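Local coordinates for protein hydratase ChsH1 (Mycobacterium tuberculosis, PDB 4W78) that hydrates the steroid enoyl-CoA 3-oxo-4,17-pregnadiene-20-carboxyl-CoA during cholesterol side-chain degradation, within the ChsH1-ChsH2 complex, at residues A[29-34]-A[68-73]; A[146-149]-A[155-158]; A[95-100]-A[138-143]. One frame throughout, in Å; residues are numbered along the deposited sequence.

Interaction 1. Residues A[29-34]-A[68-73]; sequences QPMINN and QVWTMM
Met31 runs antiparallel to the Trp70 side chain and lays its CB and CE against the six-membered ring at CZ3, and this overlap makes the tight part of the contact. The Met31 chain leaves helix 29-39 almost straight, with CG anti to the carbonyl carbon, and then bends at the thioether (chi3 49°), which curls the methyl group back to the indole. Met31 CE comes within 3.6 Å of Trp70 CZ3, approaching the ring obliquely. The same ring atom lies 3.8 Å from Met31 CB, so both ends of the methionine chain bear on one corner of the six-membered ring. Met31 SD, 5.4 Å from the centroid of that ring, completes a Met-aromatic contact of oblique geometry.

Away from this corner the packing is looser. Ile32 CG1 meets the indole at its edge, close to the ring plane, 4.0 Å from Trp70 CH2, while Val69 CG1 stands 4.1 Å from Met31 CE. No hydrogen bond joins the two segments, and their nearest CA atoms, those of Met31 and Trp70, are 8.9 Å apart; the gap is bridged by side chains, chiefly Met31 and Trp70. Gln29 points away from the contact and is partly exposed. Its NE2 donates a nearly straight bond of 3.0 Å to Asn33 OD1 one turn on, entering from above the carbonyl plane of the asparagine, and also bonds to Tyr46 O.

The contact joins helix 29-39 to the short helix 67-70 in a buried part of the assembly. Val27 and Asn28 also touch Trp70, Arg28 of the ChsH2 chain packs on Met31 and hydrogen-bonds to Val69 O, and Pro30 of the second copy of this protein packs on Met31. Gln68, in helix 67-70, reaches Met158 and Trp160 of strand 153-165, so the short helix lies between helix 29-39 and the sheet.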
ATOM      1  N   GLN A  29       7.159   3.661 -12.179  1.00 11.39           N
ATOM      2  CA  GLN A  29       7.646   2.312 -11.923  1.00 14.01           C
ATOM      3  C   GLN A  29       7.448   1.810 -10.474  1.00 12.21           C
ATOM      4  O   GLN A  29       7.075   0.652 -10.299  1.00 11.09           O
ATOM      5  CB  GLN A  29       9.108   2.152 -12.371  1.00 13.40           C
ATOM      6  CG  GLN A  29       9.514   0.681 -12.472  1.00 14.43           C
ATOM      7  CD  GLN A  29       8.769  -0.022 -13.594  1.00 15.91           C
ATOM      8  OE1 GLN A  29       8.682   0.516 -14.700  1.00 17.57           O
ATOM      9  NE2 GLN A  29       8.221  -1.217 -13.321  1.00 14.03           N
ATOM     10  N   PRO A  30       7.704   2.652  -9.445  1.00 11.14           N
ATOM     11  CA  PRO A  30       7.529   2.140  -8.079  1.00 10.88           C
ATOM     12  C   PRO A  30       6.115   1.640  -7.817  1.00 11.01           C
ATOM     13  O   PRO A  30       5.953   0.569  -7.214  1.00 10.46           O
ATOM     14  CB  PRO A  30       7.884   3.352  -7.195  1.00 11.31           C
ATOM     15  CG  PRO A  30       8.895   4.101  -8.036  1.00 13.05           C
ATOM     16  CD  PRO A  30       8.334   3.992  -9.443  1.00 11.83           C
ATOM     17  N   MET A  31       5.111   2.364  -8.297  1.00  9.90           N
ATOM     18  CA  MET A  31       3.731   1.905  -8.121  1.00  9.82           C
ATOM     19  C   MET A  31       3.355   0.726  -9.021  1.00  9.66           C
ATOM     20  O   MET A  31       2.599  -0.128  -8.597  1.00 10.28           O
ATOM     21  CB  MET A  31       2.755   3.060  -8.289  1.00 10.19           C
ATOM     22  CG  MET A  31       2.837   4.008  -7.137  1.00  9.58           C
ATOM     23  SD  MET A  31       1.761   5.436  -7.259  1.00 15.16           S
ATOM     24  CE  MET A  31       0.197   4.664  -7.679  1.00 22.07           C
ATOM     25  N   ILE A  32       3.899   0.655 -10.232  1.00  8.88           N
ATOM     26  CA  ILE A  32       3.739  -0.527 -11.059  1.00  9.38           C
ATOM     27  C   ILE A  32       4.327  -1.724 -10.319  1.00 11.13           C
ATOM     28  O   ILE A  32       3.701  -2.797 -10.269  1.00  9.41           O
ATOM     29  CB  ILE A  32       4.440  -0.371 -12.417  1.00 10.01           C
ATOM     30  CG1 ILE A  32       3.726   0.705 -13.256  1.00 10.40           C
ATOM     31  CG2 ILE A  32       4.492  -1.719 -13.157  1.00 11.48           C
ATOM     32  CD1 ILE A  32       4.468   1.040 -14.535  1.00 10.62           C
ATOM     33  N   ASN A  33       5.515  -1.536  -9.743  1.00 10.51           N
ATOM     34  CA  ASN A  33       6.164  -2.613  -8.993  1.00 10.87           C
ATOM     35  C   ASN A  33       5.299  -3.105  -7.842  1.00  9.69           C
ATOM     36  O   ASN A  33       5.144  -4.311  -7.659  1.00 12.58           O
ATOM     37  CB  ASN A  33       7.537  -2.183  -8.466  1.00 11.53           C
ATOM     38  CG  ASN A  33       8.601  -2.094  -9.569  1.00 12.69           C
ATOM     39  OD1 ASN A  33       8.439  -2.654 -10.648  1.00 13.82           O
ATOM     40  ND2 ASN A  33       9.708  -1.418  -9.281  1.00 14.33           N
ATOM     41  N   ASN A  34       4.738  -2.180  -7.065  1.00 11.06           N
ATOM     42  CA  ASN A  34       3.916  -2.574  -5.930  1.00  9.80           C
ATOM     43  C   ASN A  34       2.726  -3.396  -6.408  1.00 10.56           C
ATOM     44  O   ASN A  34       2.337  -4.380  -5.772  1.00  9.34           O
ATOM     45  CB  ASN A  34       3.421  -1.348  -5.156  1.00 10.96           C
ATOM     46  CG  ASN A  34       4.529  -0.646  -4.366  1.00 12.28           C
ATOM     47  OD1 ASN A  34       5.588  -1.212  -4.107  1.00 14.12           O
ATOM     48  ND2 ASN A  34       4.262   0.587  -3.965  1.00 13.52           N
ATOM     49  N   GLN A  68      -7.350   3.009 -13.114  1.00 12.29           N
ATOM     50  CA  GLN A  68      -8.086   3.635 -12.025  1.00 14.34           C
ATOM     51  C   GLN A  68      -7.198   3.883 -10.807  1.00 13.75           C
ATOM     52  O   GLN A  68      -7.491   4.752  -9.983  1.00 13.72           O
ATOM     53  CB  GLN A  68      -9.280   2.750 -11.662  1.00 18.17           C
ATOM     54  CG  GLN A  68     -10.320   3.377 -10.777  1.00 22.81           C
ATOM     55  CD  GLN A  68     -11.582   2.519 -10.697  1.00 23.96           C
ATOM     56  OE1 GLN A  68     -11.795   1.635 -11.509  1.00 23.45           O
ATOM     57  NE2 GLN A  68     -12.406   2.774  -9.698  1.00 30.50           N
ATOM     58  N   VAL A  69      -6.106   3.126 -10.679  1.00 10.59           N
ATOM     59  CA  VAL A  69      -5.205   3.299  -9.545  1.00 11.49           C
ATOM     60  C   VAL A  69      -4.576   4.693  -9.531  1.00 11.57           C
ATOM     61  O   VAL A  69      -4.462   5.324  -8.478  1.00 12.38           O
ATOM     62  CB  VAL A  69      -4.096   2.214  -9.560  1.00 12.08           C
ATOM     63  CG1 VAL A  69      -3.156   2.380  -8.396  1.00 13.27           C
ATOM     64  CG2 VAL A  69      -4.746   0.836  -9.530  1.00 12.78           C
ATOM     65  N   TRP A  70      -4.202   5.183 -10.710  1.00 12.64           N
ATOM     66  CA  TRP A  70      -3.476   6.447 -10.763  1.00 11.41           C
ATOM     67  C   TRP A  70      -4.283   7.578 -10.169  1.00 11.72           C
ATOM     68  O   TRP A  70      -3.716   8.480  -9.526  1.00 12.68           O
ATOM     69  CB  TRP A  70      -3.073   6.782 -12.205  1.00 10.99           C
ATOM     70  CG  TRP A  70      -2.301   5.674 -12.842  1.00 10.85           C
ATOM     71  CD1 TRP A  70      -2.677   4.940 -13.925  1.00 13.34           C
ATOM     72  CD2 TRP A  70      -1.046   5.132 -12.404  1.00 11.50           C
ATOM     73  NE1 TRP A  70      -1.730   3.978 -14.199  1.00 13.40           N
ATOM     74  CE2 TRP A  70      -0.719   4.081 -13.285  1.00 11.28           C
ATOM     75  CE3 TRP A  70      -0.165   5.439 -11.359  1.00 12.47           C
ATOM     76  CZ2 TRP A  70       0.441   3.328 -13.146  1.00 11.92           C
ATOM     77  CZ3 TRP A  70       0.989   4.687 -11.220  1.00 13.11           C
ATOM     78  CH2 TRP A  70       1.282   3.646 -12.118  1.00 13.38           C
ATOM     79  N   THR A  71      -5.605   7.525 -10.353  1.00 11.14           N
ATOM     80  CA  THR A  71      -6.450   8.646  -9.950  1.00 11.50           C
ATOM     81  C   THR A  71      -7.242   8.412  -8.661  1.00 11.98           C
ATOM     82  O   THR A  71      -8.093   9.218  -8.297  1.00 14.79           O
ATOM     83  CB  THR A  71      -7.405   9.080 -11.082  1.00 11.27           C
ATOM     84  OG1 THR A  71      -8.033   7.925 -11.635  1.00 11.28           O
ATOM     85  CG2 THR A  71      -6.631   9.766 -12.208  1.00 13.91           C
ATOM     86  N   MET A  72      -6.946   7.337  -7.943  1.00 12.27           N
ATOM     87  CA  MET A  72      -7.560   7.140  -6.633  1.00 14.22           C
ATOM     88  C   MET A  72      -7.246   8.305  -5.703  1.00 17.49           C
ATOM     89  O   MET A  72      -6.141   8.850  -5.739  1.00 18.41           O
ATOM     90  CB  MET A  72      -7.089   5.825  -5.988  1.00 14.50           C
ATOM     91  CG  MET A  72      -7.522   4.579  -6.762  1.00 14.43           C
ATOM     92  SD  MET A  72      -9.327   4.330  -6.778  1.00 22.28           S
ATOM     93  CE  MET A  72      -9.579   3.552  -5.194  1.00 25.55           C
ATOM     94  N   MET A  73      -8.221   8.682  -4.878  1.00 21.22           N
ATOM     95  CA  MET A  73      -8.088   9.842  -3.995  1.00 25.64           C
ATOM     96  C   MET A  73      -7.119   9.649  -2.830  1.00 28.59           C
ATOM     97  O   MET A  73      -6.586  10.629  -2.289  1.00 33.26           O
ATOM     98  CB  MET A  73      -9.466  10.261  -3.462  1.00 27.27           C
ATOM     99  CG  MET A  73     -10.382  10.948  -4.467  1.00 30.98           C
ATOM    100  SD  MET A  73      -9.837  12.590  -5.027  1.00 45.65           S
ATOM    101  CE  MET A  73      -9.138  13.288  -3.530  1.00 36.93           C
TER

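Interaction 2. Residues A[146-149]-A[155-158]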
ATOM      1  N   ILE A 146     -16.719   7.425 -17.055  1.00 11.41           N
ATOM      2  CA  ILE A 146     -15.449   8.006 -16.635  1.00 12.13           C
ATOM      3  C   ILE A 146     -14.525   8.001 -17.829  1.00 14.67           C
ATOM      4  O   ILE A 146     -14.457   7.006 -18.561  1.00 14.94           O
ATOM      5  CB  ILE A 146     -14.806   7.098 -15.578  1.00 16.60           C
ATOM      6  CG1 ILE A 146     -15.752   6.839 -14.404  1.00 25.86           C
ATOM      7  CG2 ILE A 146     -13.417   7.602 -15.160  1.00 15.57           C
ATOM      8  CD1 ILE A 146     -16.437   8.018 -13.881  1.00 23.78           C
ATOM      9  N   VAL A 147     -13.803   9.096 -18.034  1.00 12.84           N
ATOM     10  CA  VAL A 147     -12.806   9.156 -19.099  1.00 14.42           C
ATOM     11  C   VAL A 147     -11.462   9.605 -18.522  1.00 13.31           C
ATOM     12  O   VAL A 147     -11.407  10.555 -17.734  1.00 14.11           O
ATOM     13  CB  VAL A 147     -13.238  10.096 -20.240  1.00 15.96           C
ATOM     14  CG1 VAL A 147     -12.180  10.160 -21.323  1.00 16.99           C
ATOM     15  CG2 VAL A 147     -14.588   9.645 -20.836  1.00 15.82           C
ATOM     16  N   TRP A 148     -10.396   8.901 -18.891  1.00 11.29           N
ATOM     17  CA  TRP A 148      -9.045   9.310 -18.532  1.00 10.69           C
ATOM     18  C   TRP A 148      -8.331   9.864 -19.745  1.00 12.81           C
ATOM     19  O   TRP A 148      -8.448   9.328 -20.858  1.00 13.76           O
ATOM     20  CB  TRP A 148      -8.220   8.142 -17.984  1.00 12.15           C
ATOM     21  CG  TRP A 148      -8.646   7.643 -16.626  1.00 12.43           C
ATOM     22  CD1 TRP A 148      -8.216   8.104 -15.414  1.00 13.67           C
ATOM     23  CD2 TRP A 148      -9.566   6.581 -16.352  1.00 12.95           C
ATOM     24  NE1 TRP A 148      -8.806   7.378 -14.394  1.00 12.24           N
ATOM     25  CE2 TRP A 148      -9.635   6.437 -14.952  1.00 11.17           C
ATOM     26  CE3 TRP A 148     -10.321   5.714 -17.160  1.00 14.70           C
ATOM     27  CZ2 TRP A 148     -10.443   5.480 -14.336  1.00 10.98           C
ATOM     28  CZ3 TRP A 148     -11.116   4.749 -16.544  1.00 15.30           C
ATOM     29  CH2 TRP A 148     -11.178   4.647 -15.146  1.00 12.91           C
ATOM     30  N   GLN A 149      -7.561  10.918 -19.506  1.00 12.41           N
ATOM     31  CA  GLN A 149      -6.802  11.577 -20.551  1.00 15.23           C
ATOM     32  C   GLN A 149      -5.342  11.730 -20.165  1.00 18.05           C
ATOM     33  O   GLN A 149      -4.997  11.779 -18.982  1.00 16.78           O
ATOM     34  CB  GLN A 149      -7.379  12.963 -20.820  1.00 18.91           C
ATOM     35  CG  GLN A 149      -8.795  12.932 -21.340  1.00 18.43           C
ATOM     36  CD  GLN A 149      -9.276  14.310 -21.702  1.00 28.46           C
ATOM     37  OE1 GLN A 149      -9.460  15.160 -20.833  1.00 35.51           O
ATOM     38  NE2 GLN A 149      -9.456  14.551 -22.991  1.00 30.58           N
ATOM     39  N   VAL A 155      -7.292   8.227 -23.210  1.00 14.20           N
ATOM     40  CA  VAL A 155      -6.481   7.006 -23.157  1.00 15.33           C
ATOM     41  C   VAL A 155      -7.227   5.801 -22.588  1.00 15.92           C
ATOM     42  O   VAL A 155      -6.811   4.666 -22.792  1.00 14.81           O
ATOM     43  CB  VAL A 155      -5.162   7.199 -22.377  1.00 14.73           C
ATOM     44  CG1 VAL A 155      -4.271   8.228 -23.086  1.00 16.78           C
ATOM     45  CG2 VAL A 155      -5.428   7.625 -20.934  1.00 11.55           C
ATOM     46  N   ALA A 156      -8.310   6.045 -21.862  1.00 13.97           N
ATOM     47  CA  ALA A 156      -9.111   4.949 -21.310  1.00 13.20           C
ATOM     48  C   ALA A 156     -10.470   5.477 -20.916  1.00 13.32           C
ATOM     49  O   ALA A 156     -10.667   6.681 -20.763  1.00 12.47           O
ATOM     50  CB  ALA A 156      -8.429   4.330 -20.093  1.00 12.86           C
ATOM     51  N   GLU A 157     -11.419   4.569 -20.727  1.00 12.67           N
ATOM     52  CA  GLU A 157     -12.730   4.974 -20.262  1.00 15.29           C
ATOM     53  C   GLU A 157     -13.378   3.850 -19.485  1.00 15.14           C
ATOM     54  O   GLU A 157     -12.935   2.698 -19.549  1.00 15.30           O
ATOM     55  CB  GLU A 157     -13.627   5.495 -21.392  1.00 18.79           C
ATOM     56  CG  GLU A 157     -14.024   4.558 -22.494  1.00 25.23           C
ATOM     57  CD  GLU A 157     -15.087   5.218 -23.378  1.00 29.58           C
ATOM     58  OE1 GLU A 157     -16.197   4.673 -23.500  1.00 35.10           O
ATOM     59  OE2 GLU A 157     -14.819   6.310 -23.918  1.00 36.84           O
ATOM     60  N   MET A 158     -14.387   4.196 -18.703  1.00 14.44           N
ATOM     61  CA  MET A 158     -15.056   3.213 -17.868  1.00 13.66           C
ATOM     62  C   MET A 158     -16.531   3.520 -17.771  1.00 11.16           C
ATOM     63  O   MET A 158     -16.925   4.676 -17.647  1.00 13.56           O
ATOM     64  CB  MET A 158     -14.433   3.226 -16.477  1.00 14.86           C
ATOM     65  CG  MET A 158     -15.162   2.388 -15.457  1.00 19.97           C
ATOM     66  SD  MET A 158     -14.202   2.246 -13.953  1.00 19.27           S
ATOM     67  CE  MET A 158     -14.347   3.868 -13.254  1.00 20.93           C
TER
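Trp148 lays the edge of its indole along the backbone from Ala156 to Glu157, with CE3 3.8 Å from Ala156 CB and CZ3 3.7 Å from Met158 CB. Within its own strand, Ile146 CG2 packs over one face of the ring, offset toward the rim. Met158 starts with CG anti to the backbone N (chi1 172°) and bends at its thioether. Its SD therefore sits at the edge of the six-membered ring, 5.4 Å from the centroid, in a Met-aromatic contact, and its CE presses on Ile146 CG1 at 3.5 Å, tighter than usual van der Waals packing. On the other face of the sheet Val147 and Glu157 form the non-hydrogen-bonded pair.

The backbones are antiparallel. Ile146 and Met158 exchange two bonds, Ile146 N to Met158 O and Met158 N to Ile146 O, each 2.8 Å. Beyond Trp148 N to Ala156 O (2.9 Å) the regular pairing breaks into a classic beta bulge: Val155 and Ala156 both face Trp148, whose O takes a bond of 2.8 Å from Val155 N and a weak one from Ala156 N.

This hairpin lies in the middle of the hotdog sheet, flanked by strand 119-134 beside residues 146-149 and strand 99-109 beside residues 155-158. Ile67 and Gln68 of helix 67-70 pack on the side of the sheet that carries Trp148, Ala156 and Met158, and Trp148 NE1 donates to Thr71 OG1.

Interaction 3. Residues A[95-100]-A[138-143]; sequences AGYIGV and EGWFIN
The inverse gamma turn centred on Tyr97, which follows the Schellman motif at Gly96 ending helix 85-94, sets its phenol ring against Glu138 at the corner, and Gly139 and Trp140 just beyond it. With CG anti to the carbonyl carbon (chi1 -58°), the tyrosine ring reaches across to the strand. Trp140 meets it edge to face: the planes of the phenol and the five-membered ring stand at 78° with centroids 4.8 Å apart, and Trp140 CD1 sits over the rim of the phenol, 3.6 Å from Tyr97 CZ. Backbone atoms approach the ring on the CD1 side. Glu138 O lies at the edge, 3.5 Å from Tyr97 CD1, and Gly139 CA is 3.9 Å from the same carbon.

The polar end of the tyrosine gathers a carboxylate and a water. Glu138, its chain extended beyond CG, brings OE1 to 3.1 Å from Tyr97 OH, a possible hydrogen bond. A water and Tyr97 OH share a hydrogen bond of 2.8 Å, and Trp140 NE1 donates to the same water, bridging the two side chains next to their edge-to-face contact.

Phe92 of helix 85-94 packs on both rings, and Lys166 makes a cation-pi contact with Tyr97. The phenol is thus gripped by apolar packing along its ring and by polar partners at its hydroxyl, which should limit its rotation. The lysine at the ring and the carboxylate near the hydroxyl oxygen would probably polarise the phenol O-H, and the negative charge of Glu138 may partly balance the positive charge of Lys166.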
ATOM      1  N   ALA A  95     -33.374   9.807   0.489  1.00 31.84           N
ATOM      2  CA  ALA A  95     -34.610   9.123   0.139  1.00 32.58           C
ATOM      3  C   ALA A  95     -34.664   7.728   0.761  1.00 34.57           C
ATOM      4  O   ALA A  95     -35.590   6.963   0.494  1.00 37.79           O
ATOM      5  CB  ALA A  95     -34.757   9.040  -1.374  1.00 31.23           C
ATOM      6  N   GLY A  96     -33.666   7.402   1.579  1.00 35.19           N
ATOM      7  CA  GLY A  96     -33.675   6.161   2.339  1.00 35.48           C
ATOM      8  C   GLY A  96     -32.855   5.029   1.743  1.00 32.29           C
ATOM      9  O   GLY A  96     -32.698   3.970   2.362  1.00 33.22           O
ATOM     10  N   TYR A  97     -32.327   5.243   0.544  1.00 27.61           N
ATOM     11  CA  TYR A  97     -31.552   4.206  -0.127  1.00 26.55           C
ATOM     12  C   TYR A  97     -30.102   4.262   0.341  1.00 26.09           C
ATOM     13  O   TYR A  97     -29.211   4.599  -0.424  1.00 24.55           O
ATOM     14  CB  TYR A  97     -31.639   4.374  -1.649  1.00 24.72           C
ATOM     15  CG  TYR A  97     -33.054   4.338  -2.181  1.00 27.85           C
ATOM     16  CD1 TYR A  97     -33.665   3.133  -2.495  1.00 29.45           C
ATOM     17  CD2 TYR A  97     -33.780   5.512  -2.369  1.00 29.91           C
ATOM     18  CE1 TYR A  97     -34.966   3.090  -2.981  1.00 31.46           C
ATOM     19  CE2 TYR A  97     -35.077   5.480  -2.858  1.00 31.38           C
ATOM     20  CZ  TYR A  97     -35.664   4.263  -3.163  1.00 33.08           C
ATOM     21  OH  TYR A  97     -36.953   4.226  -3.646  1.00 37.94           O
ATOM     22  N   ILE A  98     -29.873   3.914   1.604  1.00 30.35           N
ATOM     23  CA  ILE A  98     -28.570   4.120   2.231  1.00 29.85           C
ATOM     24  C   ILE A  98     -27.544   3.042   1.902  1.00 30.14           C
ATOM     25  O   ILE A  98     -26.344   3.248   2.080  1.00 32.39           O
ATOM     26  CB  ILE A  98     -28.702   4.267   3.762  1.00 32.45           C
ATOM     27  CG1 ILE A  98     -29.480   3.084   4.346  1.00 33.16           C
ATOM     28  CG2 ILE A  98     -29.392   5.576   4.094  1.00 34.38           C
ATOM     29  CD1 ILE A  98     -29.763   3.188   5.834  1.00 37.73           C
ATOM     30  N   GLY A  99     -28.015   1.904   1.405  1.00 29.97           N
ATOM     31  CA  GLY A  99     -27.121   0.835   1.007  1.00 28.24           C
ATOM     32  C   GLY A  99     -26.508   1.108  -0.347  1.00 26.89           C
ATOM     33  O   GLY A  99     -27.077   1.850  -1.149  1.00 26.20           O
ATOM     34  N   VAL A 100     -25.338   0.528  -0.600  1.00 26.39           N
ATOM     35  CA  VAL A 100     -24.696   0.660  -1.906  1.00 22.86           C
ATOM     36  C   VAL A 100     -23.874  -0.584  -2.245  1.00 25.63           C
ATOM     37  O   VAL A 100     -23.270  -1.209  -1.367  1.00 28.94           O
ATOM     38  CB  VAL A 100     -23.832   1.949  -2.008  1.00 27.56           C
ATOM     39  CG1 VAL A 100     -22.622   1.878  -1.086  1.00 29.58           C
ATOM     40  CG2 VAL A 100     -23.393   2.196  -3.452  1.00 26.55           C
ATOM     41  N   GLU A 138     -35.487  -2.696  -2.550  1.00 35.01           N
ATOM     42  CA  GLU A 138     -35.839  -1.674  -3.526  1.00 33.16           C
ATOM     43  C   GLU A 138     -34.645  -0.744  -3.728  1.00 30.36           C
ATOM     44  O   GLU A 138     -33.994  -0.336  -2.764  1.00 28.93           O
ATOM     45  CB  GLU A 138     -37.066  -0.876  -3.081  1.00 36.73           C
ATOM     46  CG  GLU A 138     -37.600   0.078  -4.147  1.00 36.08           C
ATOM     47  CD  GLU A 138     -38.805   0.884  -3.686  1.00 41.39           C
ATOM     48  OE1 GLU A 138     -38.645   1.753  -2.798  1.00 44.71           O
ATOM     49  OE2 GLU A 138     -39.914   0.656  -4.220  1.00 44.76           O
ATOM     50  N   GLY A 139     -34.346  -0.424  -4.980  1.00 27.41           N
ATOM     51  CA  GLY A 139     -33.199   0.417  -5.255  1.00 25.29           C
ATOM     52  C   GLY A 139     -33.209   1.130  -6.591  1.00 25.21           C
ATOM     53  O   GLY A 139     -34.102   0.943  -7.421  1.00 25.79           O
ATOM     54  N   TRP A 140     -32.196   1.963  -6.788  1.00 22.15           N
ATOM     55  CA  TRP A 140     -31.996   2.671  -8.046  1.00 21.39           C
ATOM     56  C   TRP A 140     -30.618   2.354  -8.572  1.00 19.61           C
ATOM     57  O   TRP A 140     -29.657   2.316  -7.808  1.00 19.17           O
ATOM     58  CB  TRP A 140     -32.070   4.177  -7.817  1.00 20.32           C
ATOM     59  CG  TRP A 140     -33.446   4.691  -7.575  1.00 22.77           C
ATOM     60  CD1 TRP A 140     -34.217   4.488  -6.468  1.00 24.71           C
ATOM     61  CD2 TRP A 140     -34.205   5.528  -8.450  1.00 23.89           C
ATOM     62  NE1 TRP A 140     -35.416   5.142  -6.602  1.00 28.12           N
ATOM     63  CE2 TRP A 140     -35.434   5.789  -7.810  1.00 28.40           C
ATOM     64  CE3 TRP A 140     -33.963   6.087  -9.709  1.00 26.06           C
ATOM     65  CZ2 TRP A 140     -36.425   6.577  -8.392  1.00 30.15           C
ATOM     66  CZ3 TRP A 140     -34.951   6.872 -10.287  1.00 27.68           C
ATOM     67  CH2 TRP A 140     -36.167   7.106  -9.627  1.00 29.01           C
ATOM     68  N   PHE A 141     -30.506   2.120  -9.874  1.00 19.21           N
ATOM     69  CA  PHE A 141     -29.194   1.911 -10.472  1.00 18.06           C
ATOM     70  C   PHE A 141     -28.664   3.223 -11.018  1.00 17.83           C
ATOM     71  O   PHE A 141     -29.410   3.984 -11.636  1.00 19.47           O
ATOM     72  CB  PHE A 141     -29.257   0.871 -11.597  1.00 18.61           C
ATOM     73  CG  PHE A 141     -29.562  -0.531 -11.120  1.00 20.64           C
ATOM     74  CD1 PHE A 141     -28.540  -1.362 -10.710  1.00 21.92           C
ATOM     75  CD2 PHE A 141     -30.861  -1.007 -11.096  1.00 25.25           C
ATOM     76  CE1 PHE A 141     -28.804  -2.653 -10.282  1.00 24.50           C
ATOM     77  CE2 PHE A 141     -31.136  -2.298 -10.664  1.00 28.94           C
ATOM     78  CZ  PHE A 141     -30.101  -3.116 -10.258  1.00 27.14           C
ATOM     79  N   ILE A 142     -27.381   3.469 -10.784  1.00 16.99           N
ATOM     80  CA  ILE A 142     -26.730   4.708 -11.214  1.00 16.68           C
ATOM     81  C   ILE A 142     -25.499   4.357 -12.040  1.00 16.15           C
ATOM     82  O   ILE A 142     -24.598   3.658 -11.563  1.00 16.29           O
ATOM     83  CB  ILE A 142     -26.292   5.538 -10.008  1.00 16.96           C
ATOM     84  CG1 ILE A 142     -27.518   5.999  -9.224  1.00 19.92           C
ATOM     85  CG2 ILE A 142     -25.477   6.750 -10.460  1.00 18.08           C
ATOM     86  CD1 ILE A 142     -27.426   5.699  -7.755  1.00 22.44           C
ATOM     87  N   ASN A 143     -25.478   4.818 -13.289  1.00 15.05           N
ATOM     88  CA  ASN A 143     -24.332   4.658 -14.176  1.00 13.70           C
ATOM     89  C   ASN A 143     -23.500   5.917 -14.281  1.00 12.51           C
ATOM     90  O   ASN A 143     -24.036   7.041 -14.228  1.00 14.83           O
ATOM     91  CB  ASN A 143     -24.806   4.284 -15.577  1.00 15.46           C
ATOM     92  CG  ASN A 143     -25.466   2.922 -15.618  1.00 22.58           C
ATOM     93  OD1 ASN A 143     -24.810   1.914 -15.862  1.00 27.24           O
ATOM     94  ND2 ASN A 143     -26.762   2.886 -15.354  1.00 26.50           N
TER
HETATM   95  O   HOH W   1     -38.049   6.378  -5.104  1.00 44.81           O

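Overall arrangement
From the N terminus, the 29-34 with 68-73 contact (interaction 1) closes first, drawing helix 29-39 up to helix 67-70 across a connection that holds no strand. Interaction 3 comes next: residues 95-100 meet 138-143 after strands 99-109 and 119-134 have been laid down, so it joins the end of helix 85-94 to the start of strand 139-150. Interaction 2 then closes the short hairpin that follows. The three loops run in series, none nesting or crossing. Interactions 1 and 2 touch where helix 67-70 rests on the sheet. Interaction 3, sharing strand 139-150 with interaction 2, lies about 30 Å from interaction 1 between centres, on the opposite side of the chain's centre.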